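Local structure of transcriptional activator PlcR protein (Bacillus thuringiensis, 3U3W) at residues 67-72 with 105-110; 191-196 with 229-234; 237-242 with 260-265. The protein activates transcription as a quorum-sensing virulence regulator, probably binding DNA through its helix-turn-helix domain in response to the signal peptide PapR. All coordinates share one frame; numbering follows the deposited sequence.

Interaction 1: 67-72 with 105-110; sequences LIYSDI and EEYHPE
The rings of Tyr69 and His108 lie almost flat on each other in an offset stack, their centroids 4.2 Å apart and their planes 17° from parallel. On one face of the Tyr69 ring, toward its rim, sits His108 CD2, 3.4 Å from Tyr69 CD2; on the opposite face Ile68 CG2 rests over the ring centre, so the phenol is sandwiched between its own chain neighbour and the imidazole. The displacement of the stack brings Tyr69 CB over the face of the His108 ring, 3.7 Å from its centroid, while His108 CA lies over the Tyr69 ring in turn, a reciprocal pair of CH-pi contacts. His108 can present its face in this way because CG is anti to the backbone N (chi1 -173°), which carries the imidazole out from the chain and across the tyrosine. Along one side of the ring Tyr69 CD1 approaches the backbone O of Tyr107 at 3.5 Å, and at the outer end Tyr69 OH is 3.5 Å from Pro109 CD. Ile72 CD1 touches the remote end of the imidazole, 4.0 Å from His108 CE1. The polar partner of the histidine comes from helix 72-87: Lys75 NZ bonds to His108 ND1 and also to Ser70 O; the bond to ND1 probably helps set the rotation of the imidazole and disfavours an additional proton on it. Such stacking illustrates how a loop and the lead-in to a helix can be joined at the surface without any hydrogen bond between them. His108 is the N-cap residue of helix 109-125, with Pro109 in the first turn, a position where proline is well tolerated. The contact sits where the helix-turn-helix domain joins the TPR-type helical domain, setting the start of helix 109-125 beside the connection into helix 72-87.

Interaction 2: 191-196 with 229-234; sequences NEEFDV and INSMAL
The first turn of helix 192-208 and the loop 229-234 advance side by side, with CA atoms 7.8 Å apart at Glu192 and Ile229, 7.4 Å at Glu193 and Ser231, and 7.5 Å at Val196 and Leu234. Ile229, which follows helix 212-228, fills the middle of the contact. Its CG1 takes the crowded position between backbone N and carbonyl carbon (chi1 72°), and this sends CD1 onto the helix start, 4.0 Å from both Glu192 CB and Glu193 N. The other branch, Ile229 CG2, lies 3.8 Å from Glu192 OE2, an oxygen whose charge is met by a salt bridge to Arg228. Glu193 extends past the isoleucine toward Ser231, where Ser231 OG and Glu193 OE2 are 3.4 Å apart, at best a weak hydrogen bond. Deeper in, Val196 CG1 and Leu234 CB meet at 4.1 Å as the two side chains lie alongside, pointing opposite ways. Asn191 caps the helix through a weak bond from Phe194 N, and a Schellman motif with Asn230 as its C-prime residue ends helix 212-228. Beyond the pair, the backbone of Asn230 and Met232 bonds to the second subunit, and Leu234 packs on an acidic side chain of the bound peptide. The attachment therefore rests mainly on the branches of Ile229, Val196 and Leu234; the Glu192 carboxylate is paired with Arg228, and Glu193 adds at most a weak bond.

Interaction 3: 237-242 with 260-265; sequences QLYYQR and YKKASF
The hydroxyl of Tyr260, whose ring turns its edge to the face of Tyr240, is gripped by two groups of helix 235-248, the Glu244 carboxylate and Arg247 NE. Anchored in this way, the ring forms an offset edge-to-face pair with Tyr240, the centroids 5.6 Å apart and the planes at 66°; Tyr260 CE1 comes within 3.8 Å of Tyr240 CD1. The helices carrying them run nearly antiparallel, crossing at -157° with the segment axes only 7.5 Å apart. The small side chain of Ala263 is consistent with that closeness: its CA is 5.2 Å from the CA of Tyr239, and its CB is set 3.7 Å from Tyr240 N, against the CB atoms of Tyr239 and Tyr240. On the far side of the alanine, Lys262 lays its aliphatic chain over one face of the Tyr239 ring, with Lys262 CD 3.8 Å from the ring centroid in a CH-pi contact. A bend at the last torsion (chi4 61°) then turns its ammonium away from the phenol, and NZ forms a salt bridge with Asp258. Tyr240 also packs on an apolar side chain of the bound peptide, whereas Phe265 stacks on Phe265 of the second subunit. The hairpin is thus a worked case of divided labour: hydrocarbon and aromatic surfaces make the interface, while the polar ends of Tyr260 and Lys262 are satisfied beyond it.

Read from the N terminus, the three contacts follow one another in series, none enclosing or crossing another. Interaction 1 closes a loop over helices 72-87 and 91-102, at the passage from the DNA-binding helices to the regulatory domain. Interaction 2 does the same for the pair 192-208 and 212-228, and interaction 3 for the turn between 235-248 and 253-269. The last two are neighbours: Val196 CG1 and Leu238 CD1 pack at 3.8 Å, and both contacts reach the second subunit and the bound peptide. Interactions 1 and 3, with centres about 41 Å apart, lie on opposite sides of the chain's centre.

Interaction 1: 67-72 with 105-110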
loop_
_atom_site.group_PDB
_atom_site.type_symbol
_atom_site.label_atom_id
_atom_site.label_comp_id
_atom_site.label_asym_id
_atom_site.label_seq_id
_atom_site.Cartn_x
_atom_site.Cartn_y
_atom_site.Cartn_z
ATOM N N LEU A 67 17.837 1.269 -12.785
ATOM C CA LEU A 67 18.849 0.481 -13.485
ATOM C C LEU A 67 19.029 0.837 -14.967
ATOM O O LEU A 67 20.155 0.920 -15.451
ATOM C CB LEU A 67 18.568 -1.019 -13.325
ATOM C CG LEU A 67 19.670 -1.981 -13.771
ATOM C CD1 LEU A 67 20.888 -1.852 -12.873
ATOM C CD2 LEU A 67 19.149 -3.407 -13.780
ATOM N N ILE A 68 17.932 1.044 -15.688
ATOM C CA ILE A 68 18.014 1.174 -17.149
ATOM C C ILE A 68 17.574 2.534 -17.712
ATOM O O ILE A 68 18.305 3.155 -18.493
ATOM C CB ILE A 68 17.243 0.035 -17.873
ATOM C CG1 ILE A 68 17.766 -1.342 -17.434
ATOM C CG2 ILE A 68 17.318 0.212 -19.395
ATOM C CD1 ILE A 68 17.097 -2.516 -18.141
ATOM N N TYR A 69 16.386 2.990 -17.320
ATOM C CA TYR A 69 15.844 4.241 -17.851
ATOM C C TYR A 69 15.994 5.413 -16.878
ATOM O O TYR A 69 16.156 5.229 -15.666
ATOM C CB TYR A 69 14.388 4.060 -18.310
ATOM C CG TYR A 69 14.203 2.856 -19.218
ATOM C CD1 TYR A 69 14.519 2.924 -20.571
ATOM C CD2 TYR A 69 13.729 1.644 -18.715
ATOM C CE1 TYR A 69 14.368 1.818 -21.409
ATOM C CE2 TYR A 69 13.571 0.536 -19.542
ATOM C CZ TYR A 69 13.896 0.630 -20.888
ATOM O OH TYR A 69 13.740 -0.463 -21.716
ATOM N N SER A 70 15.944 6.619 -17.435
ATOM C CA SER A 70 16.260 7.833 -16.697
ATOM C C SER A 70 15.026 8.518 -16.119
ATOM O O SER A 70 13.890 8.199 -16.492
ATOM C CB SER A 70 16.998 8.815 -17.612
ATOM O OG SER A 70 18.187 8.241 -18.126
ATOM N N ASP A 71 15.268 9.453 -15.200
ATOM C CA ASP A 71 14.243 10.383 -14.745
ATOM C C ASP A 71 13.136 9.674 -13.947
ATOM O O ASP A 71 11.973 10.086 -13.957
ATOM C CB ASP A 71 13.676 11.128 -15.959
ATOM C CG ASP A 71 13.325 12.563 -15.653
ATOM O OD1 ASP A 71 13.633 13.033 -14.534
ATOM O OD2 ASP A 71 12.745 13.223 -16.542
ATOM N N ILE A 72 13.529 8.618 -13.240
ATOM C CA ILE A 72 12.605 7.722 -12.554
ATOM C C ILE A 72 11.760 8.380 -11.456
ATOM O O ILE A 72 10.605 8.019 -11.261
ATOM C CB ILE A 72 13.350 6.488 -11.974
ATOM C CG1 ILE A 72 13.959 5.634 -13.102
ATOM C CG2 ILE A 72 12.422 5.660 -11.094
ATOM C CD1 ILE A 72 12.932 4.990 -14.065
ATOM N N GLU A 105 8.493 11.815 -26.887
ATOM C CA GLU A 105 8.979 10.658 -27.630
ATOM C C GLU A 105 10.144 9.909 -26.966
ATOM O O GLU A 105 10.955 9.295 -27.658
ATOM C CB GLU A 105 9.396 11.092 -29.036
ATOM C CG GLU A 105 8.300 11.796 -29.813
ATOM C CD GLU A 105 7.157 10.865 -30.152
ATOM O OE1 GLU A 105 7.401 9.639 -30.221
ATOM O OE2 GLU A 105 6.020 11.358 -30.340
ATOM N N GLU A 106 10.226 9.953 -25.638
ATOM C CA GLU A 106 11.277 9.236 -24.916
ATOM C C GLU A 106 11.067 7.723 -24.964
ATOM O O GLU A 106 9.935 7.243 -24.970
ATOM C CB GLU A 106 11.365 9.713 -23.460
ATOM C CG GLU A 106 11.592 11.225 -23.311
ATOM C CD GLU A 106 11.833 11.665 -21.867
ATOM O OE1 GLU A 106 11.937 10.787 -20.979
ATOM O OE2 GLU A 106 11.922 12.894 -21.630
ATOM N N TYR A 107 12.166 6.974 -25.007
ATOM C CA TYR A 107 12.096 5.517 -25.022
ATOM C C TYR A 107 12.080 4.933 -23.609
ATOM O O TYR A 107 13.046 5.068 -22.851
ATOM C CB TYR A 107 13.250 4.909 -25.824
ATOM C CG TYR A 107 13.151 3.400 -25.965
ATOM C CD1 TYR A 107 12.159 2.825 -26.751
ATOM C CD2 TYR A 107 14.047 2.550 -25.318
ATOM C CE1 TYR A 107 12.055 1.449 -26.893
ATOM C CE2 TYR A 107 13.951 1.165 -25.460
ATOM C CZ TYR A 107 12.949 0.626 -26.250
ATOM O OH TYR A 107 12.828 -0.737 -26.403
ATOM N N HIS A 108 10.971 4.283 -23.275
ATOM C CA HIS A 108 10.794 3.625 -21.992
ATOM C C HIS A 108 9.491 2.844 -22.063
ATOM O O HIS A 108 8.452 3.329 -21.619
ATOM C CB HIS A 108 10.737 4.651 -20.856
ATOM C CG HIS A 108 10.710 4.033 -19.495
ATOM N ND1 HIS A 108 10.880 4.766 -18.340
ATOM C CD2 HIS A 108 10.538 2.745 -19.105
ATOM C CE1 HIS A 108 10.809 3.957 -17.295
ATOM N NE2 HIS A 108 10.606 2.725 -17.733
ATOM N N PRO A 109 9.543 1.632 -22.632
ATOM C CA PRO A 109 8.321 0.924 -23.047
ATOM C C PRO A 109 7.216 0.899 -21.982
ATOM O O PRO A 109 6.078 1.247 -22.316
ATOM C CB PRO A 109 8.817 -0.493 -23.365
ATOM C CG PRO A 109 10.252 -0.298 -23.760
ATOM C CD PRO A 109 10.762 0.853 -22.906
ATOM N N GLU A 110 7.540 0.514 -20.744
ATOM C CA GLU A 110 6.535 0.421 -19.687
ATOM C C GLU A 110 5.881 1.765 -19.381
ATOM O O GLU A 110 4.663 1.833 -19.198
ATOM C CB GLU A 110 7.111 -0.194 -18.401
ATOM C CG GLU A 110 6.239 0.031 -17.163
ATOM C CD GLU A 110 6.866 -0.481 -15.857
ATOM O OE1 GLU A 110 8.032 -0.940 -15.850
ATOM O OE2 GLU A 110 6.175 -0.414 -14.818
#

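Interaction 2: 191-196 with 229-234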
loop_
_atom_site.group_PDB
_atom_site.type_symbol
_atom_site.label_atom_id
_atom_site.label_comp_id
_atom_site.label_asym_id
_atom_site.label_seq_id
_atom_site.Cartn_x
_atom_site.Cartn_y
_atom_site.Cartn_z
ATOM N N ASN A 191 -2.881 -7.488 -4.509
ATOM C CA ASN A 191 -3.161 -6.108 -4.862
ATOM C C ASN A 191 -4.639 -5.924 -4.581
ATOM O O ASN A 191 -5.467 -5.942 -5.494
ATOM C CB ASN A 191 -2.876 -5.866 -6.338
ATOM C CG ASN A 191 -3.004 -4.398 -6.729
ATOM O OD1 ASN A 191 -3.528 -3.565 -5.976
ATOM N ND2 ASN A 191 -2.533 -4.079 -7.924
ATOM N N GLU A 192 -4.976 -5.775 -3.306
ATOM C CA GLU A 192 -6.370 -5.863 -2.896
ATOM C C GLU A 192 -7.215 -4.628 -3.255
ATOM O O GLU A 192 -8.426 -4.746 -3.480
ATOM C CB GLU A 192 -6.473 -6.253 -1.418
ATOM C CG GLU A 192 -5.667 -7.513 -1.102
ATOM C CD GLU A 192 -6.246 -8.340 0.032
ATOM O OE1 GLU A 192 -7.189 -9.134 -0.221
ATOM O OE2 GLU A 192 -5.740 -8.207 1.172
ATOM N N GLU A 193 -6.586 -3.458 -3.341
ATOM C CA GLU A 193 -7.280 -2.294 -3.895
ATOM C C GLU A 193 -7.775 -2.544 -5.316
ATOM O O GLU A 193 -8.926 -2.243 -5.625
ATOM C CB GLU A 193 -6.425 -1.041 -3.851
ATOM C CG GLU A 193 -6.594 -0.236 -2.563
ATOM C CD GLU A 193 -5.493 0.797 -2.380
ATOM O OE1 GLU A 193 -4.423 0.662 -3.024
ATOM O OE2 GLU A 193 -5.702 1.747 -1.591
ATOM N N PHE A 194 -6.923 -3.116 -6.168
ATOM C CA PHE A 194 -7.346 -3.437 -7.529
ATOM C C PHE A 194 -8.504 -4.451 -7.560
ATOM O O PHE A 194 -9.473 -4.268 -8.286
ATOM C CB PHE A 194 -6.178 -3.919 -8.396
ATOM C CG PHE A 194 -6.548 -4.104 -9.842
ATOM C CD1 PHE A 194 -7.142 -3.069 -10.558
ATOM C CD2 PHE A 194 -6.316 -5.313 -10.485
ATOM C CE1 PHE A 194 -7.491 -3.242 -11.883
ATOM C CE2 PHE A 194 -6.666 -5.502 -11.819
ATOM C CZ PHE A 194 -7.250 -4.472 -12.517
ATOM N N ASP A 195 -8.383 -5.503 -6.761
ATOM C CA ASP A 195 -9.433 -6.493 -6.558
ATOM C C ASP A 195 -10.763 -5.800 -6.252
ATOM O O ASP A 195 -11.806 -6.163 -6.803
ATOM C CB ASP A 195 -9.033 -7.394 -5.381
ATOM C CG ASP A 195 -9.732 -8.758 -5.388
ATOM O OD1 ASP A 195 -9.058 -9.760 -5.719
ATOM O OD2 ASP A 195 -10.934 -8.842 -5.037
ATOM N N VAL A 196 -10.729 -4.804 -5.367
ATOM C CA VAL A 196 -11.943 -4.106 -4.987
ATOM C C VAL A 196 -12.502 -3.356 -6.188
ATOM O O VAL A 196 -13.715 -3.307 -6.406
ATOM C CB VAL A 196 -11.702 -3.099 -3.829
ATOM C CG1 VAL A 196 -12.870 -2.154 -3.684
ATOM C CG2 VAL A 196 -11.453 -3.828 -2.529
ATOM N N ILE A 229 -8.893 -3.868 4.704
ATOM C CA ILE A 229 -7.635 -3.192 4.359
ATOM C C ILE A 229 -7.681 -1.685 4.667
ATOM O O ILE A 229 -6.764 -0.953 4.357
ATOM C CB ILE A 229 -7.215 -3.451 2.886
ATOM C CG1 ILE A 229 -8.117 -2.710 1.898
ATOM C CG2 ILE A 229 -7.218 -4.952 2.580
ATOM C CD1 ILE A 229 -7.706 -2.941 0.446
ATOM N N ASN A 230 -8.764 -1.243 5.290
ATOM C CA ASN A 230 -8.963 0.169 5.579
ATOM C C ASN A 230 -8.846 1.096 4.372
ATOM O O ASN A 230 -8.222 2.157 4.452
ATOM C CB ASN A 230 -8.021 0.616 6.697
ATOM C CG ASN A 230 -8.230 -0.177 7.975
ATOM O OD1 ASN A 230 -7.292 -0.747 8.524
ATOM N ND2 ASN A 230 -9.469 -0.227 8.443
ATOM N N SER A 231 -9.470 0.703 3.265
ATOM C CA SER A 231 -9.477 1.510 2.049
ATOM C C SER A 231 -10.808 2.215 1.838
ATOM O O SER A 231 -11.866 1.608 1.995
ATOM C CB SER A 231 -9.169 0.639 0.837
ATOM O OG SER A 231 -8.757 1.426 -0.254
ATOM N N MET A 232 -10.732 3.492 1.470
ATOM C CA MET A 232 -11.895 4.353 1.254
ATOM C C MET A 232 -12.055 4.627 -0.227
ATOM O O MET A 232 -12.958 5.367 -0.628
ATOM C CB MET A 232 -11.664 5.733 1.898
ATOM C CG MET A 232 -11.923 5.855 3.348
ATOM S SD MET A 232 -12.072 7.571 3.866
ATOM C CE MET A 232 -10.351 8.069 3.940
ATOM N N ALA A 233 -11.142 4.103 -1.035
ATOM C CA ALA A 233 -11.075 4.503 -2.438
ATOM C C ALA A 233 -12.425 4.333 -3.193
ATOM O O ALA A 233 -12.885 5.238 -3.896
ATOM C CB ALA A 233 -9.929 3.754 -3.144
ATOM N N LEU A 234 -13.059 3.178 -3.018
ATOM C CA LEU A 234 -14.297 2.874 -3.717
ATOM C C LEU A 234 -15.465 2.606 -2.774
ATOM O O LEU A 234 -16.540 2.206 -3.219
ATOM C CB LEU A 234 -14.088 1.671 -4.644
ATOM C CG LEU A 234 -13.174 1.953 -5.838
ATOM C CD1 LEU A 234 -13.269 0.836 -6.816
ATOM C CD2 LEU A 234 -13.569 3.273 -6.508
#

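Interaction 3: 237-242 with 260-265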
loop_
_atom_site.group_PDB
_atom_site.type_symbol
_atom_site.label_atom_id
_atom_site.label_comp_id
_atom_site.label_asym_id
_atom_site.label_seq_id
_atom_site.Cartn_x
_atom_site.Cartn_y
_atom_site.Cartn_z
ATOM N N GLN A 237 -18.816 4.478 -3.492
ATOM C CA GLN A 237 -19.434 3.921 -4.693
ATOM C C GLN A 237 -20.080 2.578 -4.400
ATOM O O GLN A 237 -21.156 2.298 -4.901
ATOM C CB GLN A 237 -18.413 3.784 -5.831
ATOM C CG GLN A 237 -17.793 5.115 -6.256
ATOM C CD GLN A 237 -16.568 5.485 -5.402
ATOM O OE1 GLN A 237 -16.621 5.445 -4.173
ATOM N NE2 GLN A 237 -15.461 5.831 -6.061
ATOM N N LEU A 238 -19.417 1.767 -3.573
ATOM C CA LEU A 238 -19.886 0.429 -3.212
ATOM C C LEU A 238 -21.189 0.468 -2.420
ATOM O O LEU A 238 -22.129 -0.233 -2.758
ATOM C CB LEU A 238 -18.801 -0.331 -2.438
ATOM C CG LEU A 238 -17.666 -0.812 -3.363
ATOM C CD1 LEU A 238 -16.433 -1.289 -2.595
ATOM C CD2 LEU A 238 -18.179 -1.895 -4.322
ATOM N N TYR A 239 -21.252 1.296 -1.382
ATOM C CA TYR A 239 -22.501 1.506 -0.667
ATOM C C TYR A 239 -23.621 1.986 -1.562
ATOM O O TYR A 239 -24.762 1.598 -1.369
ATOM C CB TYR A 239 -22.330 2.485 0.492
ATOM C CG TYR A 239 -21.680 1.833 1.670
ATOM C CD1 TYR A 239 -22.271 0.744 2.295
ATOM C CD2 TYR A 239 -20.457 2.276 2.135
ATOM C CE1 TYR A 239 -21.666 0.122 3.368
ATOM C CE2 TYR A 239 -19.844 1.666 3.198
ATOM C CZ TYR A 239 -20.453 0.590 3.814
ATOM O OH TYR A 239 -19.823 -0.004 4.881
ATOM N N TYR A 240 -23.293 2.848 -2.519
ATOM C CA TYR A 240 -24.282 3.347 -3.453
ATOM C C TYR A 240 -24.784 2.152 -4.280
ATOM O O TYR A 240 -25.988 1.878 -4.345
ATOM C CB TYR A 240 -23.678 4.453 -4.343
ATOM C CG TYR A 240 -24.629 4.946 -5.416
ATOM C CD1 TYR A 240 -25.515 5.991 -5.162
ATOM C CD2 TYR A 240 -24.658 4.350 -6.680
ATOM C CE1 TYR A 240 -26.404 6.430 -6.140
ATOM C CE2 TYR A 240 -25.538 4.794 -7.665
ATOM C CZ TYR A 240 -26.405 5.825 -7.388
ATOM O OH TYR A 240 -27.273 6.253 -8.353
ATOM N N GLN A 241 -23.850 1.431 -4.888
ATOM C CA GLN A 241 -24.190 0.238 -5.641
ATOM C C GLN A 241 -25.017 -0.768 -4.835
ATOM O O GLN A 241 -25.908 -1.423 -5.374
ATOM C CB GLN A 241 -22.938 -0.447 -6.163
ATOM C CG GLN A 241 -23.266 -1.488 -7.188
ATOM C CD GLN A 241 -24.054 -0.878 -8.314
ATOM O OE1 GLN A 241 -23.645 0.130 -8.894
ATOM N NE2 GLN A 241 -25.212 -1.451 -8.607
ATOM N N ARG A 242 -24.717 -0.896 -3.548
ATOM C CA ARG A 242 -25.419 -1.854 -2.716
ATOM C C ARG A 242 -26.835 -1.353 -2.456
ATOM O O ARG A 242 -27.784 -2.131 -2.461
ATOM C CB ARG A 242 -24.646 -2.165 -1.430
ATOM C CG ARG A 242 -25.282 -1.706 -0.137
ATOM C CD ARG A 242 -25.561 -2.848 0.847
ATOM N NE ARG A 242 -24.372 -3.497 1.407
ATOM C CZ ARG A 242 -23.873 -3.257 2.623
ATOM N NH1 ARG A 242 -24.460 -2.359 3.402
ATOM N NH2 ARG A 242 -22.782 -3.910 3.065
ATOM N N TYR A 260 -27.506 4.114 1.094
ATOM C CA TYR A 260 -27.352 5.415 0.434
ATOM C C TYR A 260 -26.786 6.494 1.369
ATOM O O TYR A 260 -26.026 7.363 0.935
ATOM C CB TYR A 260 -28.674 5.879 -0.185
ATOM C CG TYR A 260 -29.104 5.132 -1.433
ATOM C CD1 TYR A 260 -28.268 5.050 -2.547
ATOM C CD2 TYR A 260 -30.358 4.530 -1.512
ATOM C CE1 TYR A 260 -28.660 4.374 -3.699
ATOM C CE2 TYR A 260 -30.763 3.854 -2.662
ATOM C CZ TYR A 260 -29.911 3.784 -3.751
ATOM O OH TYR A 260 -30.305 3.115 -4.886
ATOM N N LYS A 261 -27.154 6.433 2.650
ATOM C CA LYS A 261 -26.620 7.359 3.648
ATOM C C LYS A 261 -25.119 7.162 3.819
ATOM O O LYS A 261 -24.349 8.124 3.856
ATOM C CB LYS A 261 -27.330 7.195 4.992
ATOM C CG LYS A 261 -28.716 7.831 5.034
ATOM C CD LYS A 261 -29.510 7.363 6.254
ATOM C CE LYS A 261 -28.980 7.964 7.554
ATOM N NZ LYS A 261 -27.578 7.555 7.883
ATOM N N LYS A 262 -24.705 5.907 3.910
ATOM C CA LYS A 262 -23.289 5.604 3.993
ATOM C C LYS A 262 -22.533 6.137 2.771
ATOM O O LYS A 262 -21.417 6.640 2.905
ATOM C CB LYS A 262 -23.066 4.103 4.188
ATOM C CG LYS A 262 -23.457 3.596 5.578
ATOM C CD LYS A 262 -23.274 2.079 5.648
ATOM C CE LYS A 262 -23.231 1.553 7.078
ATOM N NZ LYS A 262 -24.479 1.814 7.842
ATOM N N ALA A 263 -23.139 6.048 1.587
ATOM C CA ALA A 263 -22.502 6.564 0.377
ATOM C C ALA A 263 -22.375 8.072 0.432
ATOM O O ALA A 263 -21.322 8.618 0.134
ATOM C CB ALA A 263 -23.272 6.145 -0.877
ATOM N N SER A 264 -23.468 8.731 0.810
ATOM C CA SER A 264 -23.511 10.188 0.965
ATOM C C SER A 264 -22.475 10.689 1.984
ATOM O O SER A 264 -21.828 11.717 1.774
ATOM C CB SER A 264 -24.923 10.639 1.372
ATOM O OG SER A 264 -25.027 12.054 1.443
ATOM N N PHE A 265 -22.312 9.951 3.078
ATOM C CA PHE A 265 -21.233 10.231 4.004
ATOM C C PHE A 265 -19.871 10.285 3.305
ATOM O O PHE A 265 -19.161 11.282 3.418
ATOM C CB PHE A 265 -21.196 9.215 5.148
ATOM C CG PHE A 265 -20.206 9.571 6.239
ATOM C CD1 PHE A 265 -18.859 9.242 6.110
ATOM C CD2 PHE A 265 -20.618 10.251 7.381
ATOM C CE1 PHE A 265 -17.941 9.578 7.098
ATOM C CE2 PHE A 265 -19.707 10.577 8.377
ATOM C CZ PHE A 265 -18.364 10.239 8.232
#